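Local coordinates for protein soluble lytic murein transglycosylase (Escherichia coli, PDB 1QSA) that cleaves the glycosidic bonds between N-acetylmuramic acid and N-acetylglucosamine in peptidoglycan, leaving a 1,6-anhydro bond on the muramic acid residue, at residues 38-46 / 61-70; 74-82 / 94-104. All coordinates share one frame; numbering follows the deposited sequence. Where two conformers were deposited one is given.

Interaction 1 of 2, residues 38-46 / 61-70; sequences YPYLEYRQI and FVRANPTLPP
Phe61 of helix 55-64 is a knob in a hole on helix 38-48, formed by Pro39, Glu42, Tyr43 and Ile46; this knobs-into-holes packing joins neighbouring helices of the alpha-superhelix. With CG anti to the backbone N (chi1 180°), the ring reaches straight across, and Ile46 CD1 lies 3.5 Å from Phe61 CG at its base. Farther out, Glu42 CB and Tyr43 CB approach the ring obliquely from the same side as Ile46 CD1, and its leading atom CZ comes to 3.5 Å from Pro39 O, which lies at the ring edge.

Leu68, at the N-cap position of helix 69-84, and Pro70 in its first turn supply smaller bumps. The two methyls of Leu68 part: CD2 rests on Pro39 CB at 3.7 Å, while CD1 sits over a face of the Tyr40 ring, toward its rim, in a CH-pi contact. Pro70 wedges between two tyrosines, its CG against Tyr40 CE1 at 3.7 Å and its CB against Tyr43. The Tyr40 hydroxyl bonds to Glu403, which ties this end to helix 397-408. Asn65 ND2 donates to Phe61 O in an almost straight bond and also to a water that donates to Glu42 OE1. Pro70 CB stands 3.7 Å from the Tyr43 ring centroid, only 10° off the normal.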
# COMPACT_ATOMS: atom_id res chain seq x y z
N TYR A 38 -30.86 6.23 8.31
CA TYR A 38 -31.49 7.54 8.07
C TYR A 38 -30.44 8.68 8.01
O TYR A 38 -30.54 9.55 7.15
CB TYR A 38 -32.55 7.83 9.14
CG TYR A 38 -33.26 9.14 8.90
CD1 TYR A 38 -34.22 9.26 7.89
CD2 TYR A 38 -32.95 10.25 9.67
CE1 TYR A 38 -34.85 10.49 7.65
CE2 TYR A 38 -33.57 11.48 9.44
CZ TYR A 38 -34.51 11.59 8.43
OH TYR A 38 -35.09 12.83 8.21
N PRO A 39 -29.38 8.65 8.86
CA PRO A 39 -28.38 9.73 8.78
C PRO A 39 -27.74 9.84 7.39
O PRO A 39 -27.33 10.93 6.98
CB PRO A 39 -27.36 9.34 9.85
CG PRO A 39 -28.20 8.66 10.88
CD PRO A 39 -29.13 7.80 10.03
N TYR A 40 -27.61 8.71 6.68
CA TYR A 40 -27.06 8.74 5.32
C TYR A 40 -28.00 9.47 4.36
O TYR A 40 -27.56 10.15 3.43
CB TYR A 40 -26.74 7.34 4.82
CG TYR A 40 -25.49 6.75 5.43
CD1 TYR A 40 -24.24 6.96 4.84
CD2 TYR A 40 -25.55 5.97 6.58
CE1 TYR A 40 -23.08 6.42 5.38
CE2 TYR A 40 -24.38 5.42 7.14
CZ TYR A 40 -23.15 5.65 6.53
OH TYR A 40 -22.00 5.15 7.08
N LEU A 41 -29.31 9.32 4.58
CA LEU A 41 -30.31 10.02 3.76
C LEU A 41 -30.23 11.53 4.05
O LEU A 41 -30.34 12.35 3.15
CB LEU A 41 -31.72 9.50 4.09
CG LEU A 41 -32.02 8.06 3.69
CD1 LEU A 41 -33.43 7.71 4.17
CD2 LEU A 41 -31.89 7.87 2.18
N GLU A 42 -30.06 11.89 5.32
CA GLU A 42 -29.97 13.29 5.70
C GLU A 42 -28.72 13.90 5.07
O GLU A 42 -28.75 15.04 4.59
CB GLU A 42 -29.86 13.44 7.21
CG GLU A 42 -31.09 13.06 7.97
CD GLU A 42 -30.92 13.28 9.46
OE1 GLU A 42 -30.14 12.54 10.09
OE2 GLU A 42 -31.58 14.19 10.00
N TYR A 43 -27.63 13.14 5.06
CA TYR A 43 -26.38 13.60 4.48
C TYR A 43 -26.59 13.87 2.99
O TYR A 43 -26.14 14.89 2.47
CB TYR A 43 -25.27 12.55 4.68
CG TYR A 43 -23.99 12.88 3.94
CD1 TYR A 43 -23.05 13.76 4.48
CD2 TYR A 43 -23.74 12.33 2.68
CE1 TYR A 43 -21.88 14.08 3.77
CE2 TYR A 43 -22.58 12.65 1.97
CZ TYR A 43 -21.65 13.53 2.52
OH TYR A 43 -20.52 13.84 1.79
N ARG A 44 -27.28 12.95 2.31
CA ARG A 44 -27.55 13.11 0.88
C ARG A 44 -28.39 14.37 0.64
O ARG A 44 -28.11 15.14 -0.28
CB ARG A 44 -28.26 11.86 0.33
CG ARG A 44 -28.35 11.86 -1.19
CD ARG A 44 -28.97 10.55 -1.73
NE ARG A 44 -29.18 10.60 -3.17
CZ ARG A 44 -29.48 9.56 -3.95
NH1 ARG A 44 -29.63 8.34 -3.45
NH2 ARG A 44 -29.67 9.75 -5.24
N GLN A 45 -29.39 14.59 1.48
CA GLN A 45 -30.26 15.76 1.35
C GLN A 45 -29.47 17.06 1.55
O GLN A 45 -29.59 18.01 0.76
CB GLN A 45 -31.36 15.67 2.39
CG GLN A 45 -32.41 16.76 2.33
CD GLN A 45 -33.53 16.47 3.30
OE1 GLN A 45 -33.38 16.64 4.51
NE2 GLN A 45 -34.64 15.96 2.78
N ILE A 46 -28.64 17.10 2.58
CA ILE A 46 -27.86 18.30 2.87
C ILE A 46 -26.88 18.61 1.74
O ILE A 46 -26.81 19.75 1.25
CB ILE A 46 -27.10 18.15 4.21
CG1 ILE A 46 -28.11 18.11 5.36
CG2 ILE A 46 -26.11 19.29 4.41
CD1 ILE A 46 -27.46 17.78 6.70
N PHE A 61 -26.06 18.98 12.01
CA PHE A 61 -25.93 17.61 11.52
C PHE A 61 -24.64 16.95 12.01
O PHE A 61 -24.64 15.80 12.46
CB PHE A 61 -26.00 17.57 9.99
CG PHE A 61 -25.87 16.18 9.43
CD1 PHE A 61 -26.93 15.27 9.53
CD2 PHE A 61 -24.68 15.76 8.82
CE1 PHE A 61 -26.80 13.97 9.04
CE2 PHE A 61 -24.55 14.46 8.34
CZ PHE A 61 -25.62 13.57 8.45
N VAL A 62 -23.54 17.68 11.93
CA VAL A 62 -22.26 17.16 12.36
C VAL A 62 -22.28 16.86 13.87
O VAL A 62 -21.84 15.78 14.30
CB VAL A 62 -21.13 18.14 12.00
CG1 VAL A 62 -19.80 17.68 12.59
CG2 VAL A 62 -21.03 18.29 10.50
N ARG A 63 -22.84 17.76 14.67
CA ARG A 63 -22.87 17.54 16.12
C ARG A 63 -23.79 16.39 16.52
O ARG A 63 -23.52 15.66 17.48
CB ARG A 63 -23.28 18.82 16.88
CG ARG A 63 -22.54 20.10 16.48
CD ARG A 63 -21.07 19.90 16.09
NE ARG A 63 -20.79 20.51 14.79
CZ ARG A 63 -19.58 20.66 14.25
NH1 ARG A 63 -18.49 20.27 14.90
NH2 ARG A 63 -19.47 21.23 13.04
N ALA A 64 -24.85 16.18 15.75
CA ALA A 64 -25.82 15.12 16.02
C ALA A 64 -25.36 13.74 15.58
O ALA A 64 -25.94 12.74 16.00
CB ALA A 64 -27.15 15.44 15.36
N ASN A 65 -24.31 13.68 14.77
CA ASN A 65 -23.82 12.41 14.23
C ASN A 65 -22.30 12.27 14.38
O ASN A 65 -21.59 12.07 13.39
CB ASN A 65 -24.25 12.32 12.75
CG ASN A 65 -25.76 12.30 12.58
OD1 ASN A 65 -26.38 11.24 12.64
ND2 ASN A 65 -26.36 13.48 12.39
N PRO A 66 -21.80 12.27 15.63
CA PRO A 66 -20.37 12.15 15.92
C PRO A 66 -19.60 10.94 15.39
O PRO A 66 -18.40 11.03 15.14
CB PRO A 66 -20.31 12.24 17.45
CG PRO A 66 -21.60 11.64 17.88
CD PRO A 66 -22.59 12.20 16.88
N THR A 67 -20.29 9.81 15.22
CA THR A 67 -19.64 8.60 14.73
C THR A 67 -19.96 8.24 13.27
O THR A 67 -19.53 7.20 12.77
CB THR A 67 -19.94 7.38 15.63
OG1 THR A 67 -21.34 7.10 15.60
CG2 THR A 67 -19.49 7.65 17.07
N LEU A 68 -20.70 9.11 12.58
CA LEU A 68 -21.05 8.86 11.19
C LEU A 68 -19.88 9.31 10.31
O LEU A 68 -19.56 10.51 10.26
CB LEU A 68 -22.31 9.66 10.84
CG LEU A 68 -22.83 9.48 9.41
CD1 LEU A 68 -23.38 8.06 9.24
CD2 LEU A 68 -23.93 10.50 9.15
N PRO A 69 -19.23 8.38 9.57
CA PRO A 69 -18.10 8.80 8.74
C PRO A 69 -18.38 10.00 7.80
O PRO A 69 -17.58 10.94 7.78
CB PRO A 69 -17.70 7.52 8.01
CG PRO A 69 -18.04 6.45 9.03
CD PRO A 69 -19.39 6.91 9.53
N PRO A 70 -19.49 9.99 7.04
CA PRO A 70 -19.69 11.17 6.18
C PRO A 70 -19.96 12.50 6.92
O PRO A 70 -19.78 13.57 6.34
CB PRO A 70 -20.85 10.76 5.27
CG PRO A 70 -21.56 9.68 6.03
CD PRO A 70 -20.42 8.91 6.66
O HOH W 1 -29.18 14.25 12.37

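Interaction 2 of 2, residues 74-82 / 94-104; sequences LQSRFVNEL and FSPEKPGTTEA
Phe78 turns its ring edge toward a face of Phe94 in a T-shaped stack, with centroids 5.0 Å apart and planes at 77°; Phe78 CD2 points over the centre of the Phe94 ring. Phe94, which ends helix 88-94, is a knob among Gln75, Phe78, Val79 and Leu82. The Leu82 side chain crosses that of Phe94 at about a right angle, its CD1 touching Phe94 CB, and Val79 CG2 meets the ring edge. The Gln75 amide slides past in the opposite sense, its plane 22° from that of the ring: CG leaves anti to the backbone N (chi1 -173°), then the chain bends at chi2, so NE2 reaches Phe94 O in a weak bond. Were Phe94 replaced by an alanine, the Phe78 edge would probably lose its aromatic face and a gap would be likely to open between Val79 and Leu82.

Where helix 102-114 begins, Ala104 CB packs against Ser76, 3.7 Å from its OG. Ser76 OG accepts from Thr101 N at 3.2 Å, and a water links it to Gly100 N. Asn80 lays its amide on the Glu103 carboxylate, while its OD1 is bonded to Asn107. Thr101 OG1 accepts from Ala104 N at 3.1 Å and meets a water also held, weakly, by Asn80 ND2. Thr101 thus N-caps a helix packed against helix 69-84, the second before it in the alpha-superhelix.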
# COMPACT_ATOMS: atom_id res chain seq x y z
N LEU A 74 -17.87 15.78 6.12
CA LEU A 74 -18.66 16.98 5.80
C LEU A 74 -18.07 18.26 6.41
O LEU A 74 -18.24 19.35 5.85
CB LEU A 74 -20.12 16.80 6.23
CG LEU A 74 -21.10 17.94 5.88
CD1 LEU A 74 -21.14 18.17 4.37
CD2 LEU A 74 -22.50 17.62 6.42
N GLN A 75 -17.37 18.12 7.53
CA GLN A 75 -16.74 19.27 8.20
C GLN A 75 -15.74 19.94 7.25
O GLN A 75 -15.78 21.17 7.03
CB GLN A 75 -16.04 18.79 9.47
CG GLN A 75 -15.50 19.91 10.34
CD GLN A 75 -16.59 20.79 10.93
OE1 GLN A 75 -17.78 20.46 10.87
NE2 GLN A 75 -16.19 21.93 11.48
N SER A 76 -14.83 19.15 6.69
CA SER A 76 -13.85 19.68 5.74
C SER A 76 -14.50 20.08 4.42
O SER A 76 -14.13 21.10 3.84
CB SER A 76 -12.71 18.67 5.49
OG SER A 76 -11.84 18.59 6.60
N ARG A 77 -15.50 19.32 3.96
CA ARG A 77 -16.20 19.64 2.71
C ARG A 77 -16.93 20.99 2.81
O ARG A 77 -16.87 21.82 1.89
CB ARG A 77 -17.19 18.53 2.36
CG ARG A 77 -17.96 18.77 1.07
CD ARG A 77 -18.85 17.58 0.73
NE ARG A 77 -19.69 17.85 -0.44
CZ ARG A 77 -20.49 16.96 -1.01
NH1 ARG A 77 -20.59 15.73 -0.53
NH2 ARG A 77 -21.22 17.31 -2.07
N PHE A 78 -17.56 21.25 3.96
CA PHE A 78 -18.28 22.51 4.12
C PHE A 78 -17.31 23.68 4.30
O PHE A 78 -17.61 24.81 3.91
CB PHE A 78 -19.29 22.46 5.24
CG PHE A 78 -20.31 23.56 5.16
CD1 PHE A 78 -21.10 23.69 4.01
CD2 PHE A 78 -20.46 24.47 6.20
CE1 PHE A 78 -22.05 24.74 3.91
CE2 PHE A 78 -21.40 25.51 6.10
CZ PHE A 78 -22.18 25.64 4.96
N VAL A 79 -16.14 23.41 4.89
CA VAL A 79 -15.13 24.46 5.02
C VAL A 79 -14.76 24.90 3.60
O VAL A 79 -14.68 26.09 3.30
CB VAL A 79 -13.88 23.95 5.76
CG1 VAL A 79 -12.64 24.81 5.41
CG2 VAL A 79 -14.11 24.01 7.25
N ASN A 80 -14.60 23.93 2.70
CA ASN A 80 -14.26 24.24 1.32
C ASN A 80 -15.42 25.01 0.63
O ASN A 80 -15.18 25.90 -0.19
CB ASN A 80 -13.87 22.97 0.55
CG ASN A 80 -12.58 22.36 1.08
OD1 ASN A 80 -11.77 23.05 1.67
ND2 ASN A 80 -12.41 21.05 0.89
N GLU A 81 -16.67 24.69 0.99
CA GLU A 81 -17.82 25.40 0.42
C GLU A 81 -17.84 26.85 0.90
O GLU A 81 -18.06 27.77 0.10
CB GLU A 81 -19.14 24.69 0.79
CG GLU A 81 -20.44 25.50 0.52
CD GLU A 81 -20.58 26.01 -0.92
OE1 GLU A 81 -19.96 25.45 -1.86
OE2 GLU A 81 -21.34 26.98 -1.12
N LEU A 82 -17.58 27.07 2.19
CA LEU A 82 -17.55 28.43 2.72
C LEU A 82 -16.41 29.21 2.06
O LEU A 82 -16.56 30.39 1.78
CB LEU A 82 -17.43 28.42 4.25
CG LEU A 82 -18.70 27.88 4.95
CD1 LEU A 82 -18.41 27.67 6.42
CD2 LEU A 82 -19.88 28.83 4.76
N PHE A 94 -17.58 28.41 11.65
CA PHE A 94 -18.01 27.03 11.45
C PHE A 94 -16.92 26.04 11.87
O PHE A 94 -17.21 24.97 12.43
CB PHE A 94 -18.40 26.81 9.97
CG PHE A 94 -18.67 25.37 9.64
CD1 PHE A 94 -19.88 24.76 10.01
CD2 PHE A 94 -17.70 24.59 9.00
CE1 PHE A 94 -20.11 23.40 9.76
CE2 PHE A 94 -17.92 23.23 8.74
CZ PHE A 94 -19.12 22.64 9.12
N SER A 95 -15.66 26.40 11.61
CA SER A 95 -14.51 25.56 11.93
C SER A 95 -13.44 26.40 12.64
O SER A 95 -12.43 26.77 12.04
CB SER A 95 -13.93 24.95 10.64
OG SER A 95 -12.81 24.12 10.91
N PRO A 96 -13.64 26.71 13.93
CA PRO A 96 -12.66 27.51 14.67
C PRO A 96 -11.29 26.83 14.81
O PRO A 96 -10.28 27.50 14.95
CB PRO A 96 -13.33 27.75 16.03
CG PRO A 96 -14.38 26.68 16.12
CD PRO A 96 -14.87 26.52 14.72
N GLU A 97 -11.29 25.49 14.77
CA GLU A 97 -10.06 24.70 14.86
C GLU A 97 -9.64 24.22 13.47
O GLU A 97 -10.47 24.09 12.57
CB GLU A 97 -10.25 23.48 15.75
CG GLU A 97 -10.76 23.76 17.16
CD GLU A 97 -10.03 24.89 17.86
OE1 GLU A 97 -8.78 24.96 17.76
OE2 GLU A 97 -10.71 25.71 18.51
N LYS A 98 -8.35 23.94 13.32
CA LYS A 98 -7.78 23.46 12.06
C LYS A 98 -8.55 22.22 11.58
O LYS A 98 -8.75 21.27 12.34
CB LYS A 98 -6.31 23.11 12.31
CG LYS A 98 -5.53 22.57 11.13
CD LYS A 98 -4.19 22.03 11.65
CE LYS A 98 -3.27 21.59 10.53
NZ LYS A 98 -1.98 21.04 11.05
N PRO A 99 -9.07 22.24 10.34
CA PRO A 99 -9.83 21.09 9.81
C PRO A 99 -8.98 19.88 9.46
O PRO A 99 -7.75 19.93 9.52
CB PRO A 99 -10.56 21.67 8.59
CG PRO A 99 -9.69 22.80 8.15
CD PRO A 99 -9.15 23.40 9.42
N GLY A 100 -9.65 18.80 9.05
CA GLY A 100 -8.96 17.56 8.76
C GLY A 100 -8.21 17.36 7.46
O GLY A 100 -7.14 16.75 7.46
N THR A 101 -8.75 17.83 6.34
CA THR A 101 -8.08 17.62 5.06
C THR A 101 -7.11 18.74 4.73
O THR A 101 -7.26 19.86 5.21
CB THR A 101 -9.08 17.49 3.91
OG1 THR A 101 -9.76 18.75 3.71
CG2 THR A 101 -10.12 16.43 4.24
N THR A 102 -6.15 18.43 3.87
CA THR A 102 -5.18 19.44 3.47
C THR A 102 -5.86 20.60 2.77
O THR A 102 -5.56 21.76 3.08
CB THR A 102 -4.11 18.85 2.54
OG1 THR A 102 -3.51 17.74 3.19
CG2 THR A 102 -3.04 19.89 2.26
N GLU A 103 -6.80 20.31 1.88
CA GLU A 103 -7.51 21.36 1.14
C GLU A 103 -8.25 22.29 2.11
O GLU A 103 -8.13 23.51 2.01
CB GLU A 103 -8.49 20.78 0.12
CG GLU A 103 -9.15 21.85 -0.74
CD GLU A 103 -10.14 21.28 -1.74
OE1 GLU A 103 -10.25 20.04 -1.87
OE2 GLU A 103 -10.82 22.09 -2.40
N ALA A 104 -8.95 21.70 3.09
CA ALA A 104 -9.66 22.50 4.09
C ALA A 104 -8.67 23.31 4.94
O ALA A 104 -8.97 24.45 5.33
CB ALA A 104 -10.52 21.60 5.00
O HOH W 2 -12.38 19.00 9.76
O HOH W 3 -11.18 18.50 1.54

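In the fold
Both interactions use helix 69-84, whose first residues close interaction 1 and whose later turns carry interaction 2; one follows the other along the chain, their centres 16 Å apart. Each plants a phenylalanine among helix side chains. Interaction 1 is partly buried and chiefly apolar, with prolines and tyrosines against each other and a water joining its segments; its Tyr40 and Leu68 side touches helices 383-393 and 397-408, far along the sequence. Interaction 2 is more buried and adds direct hydrogen bonds, one at the start of helix 102-114 and a weak one at the end of helix 88-94. The two meet directly: Phe61 CD2 lies 3.7 Å from Leu74 CD2, and weak bonds link Arg63 to Gln75 and Tyr43 to Arg77.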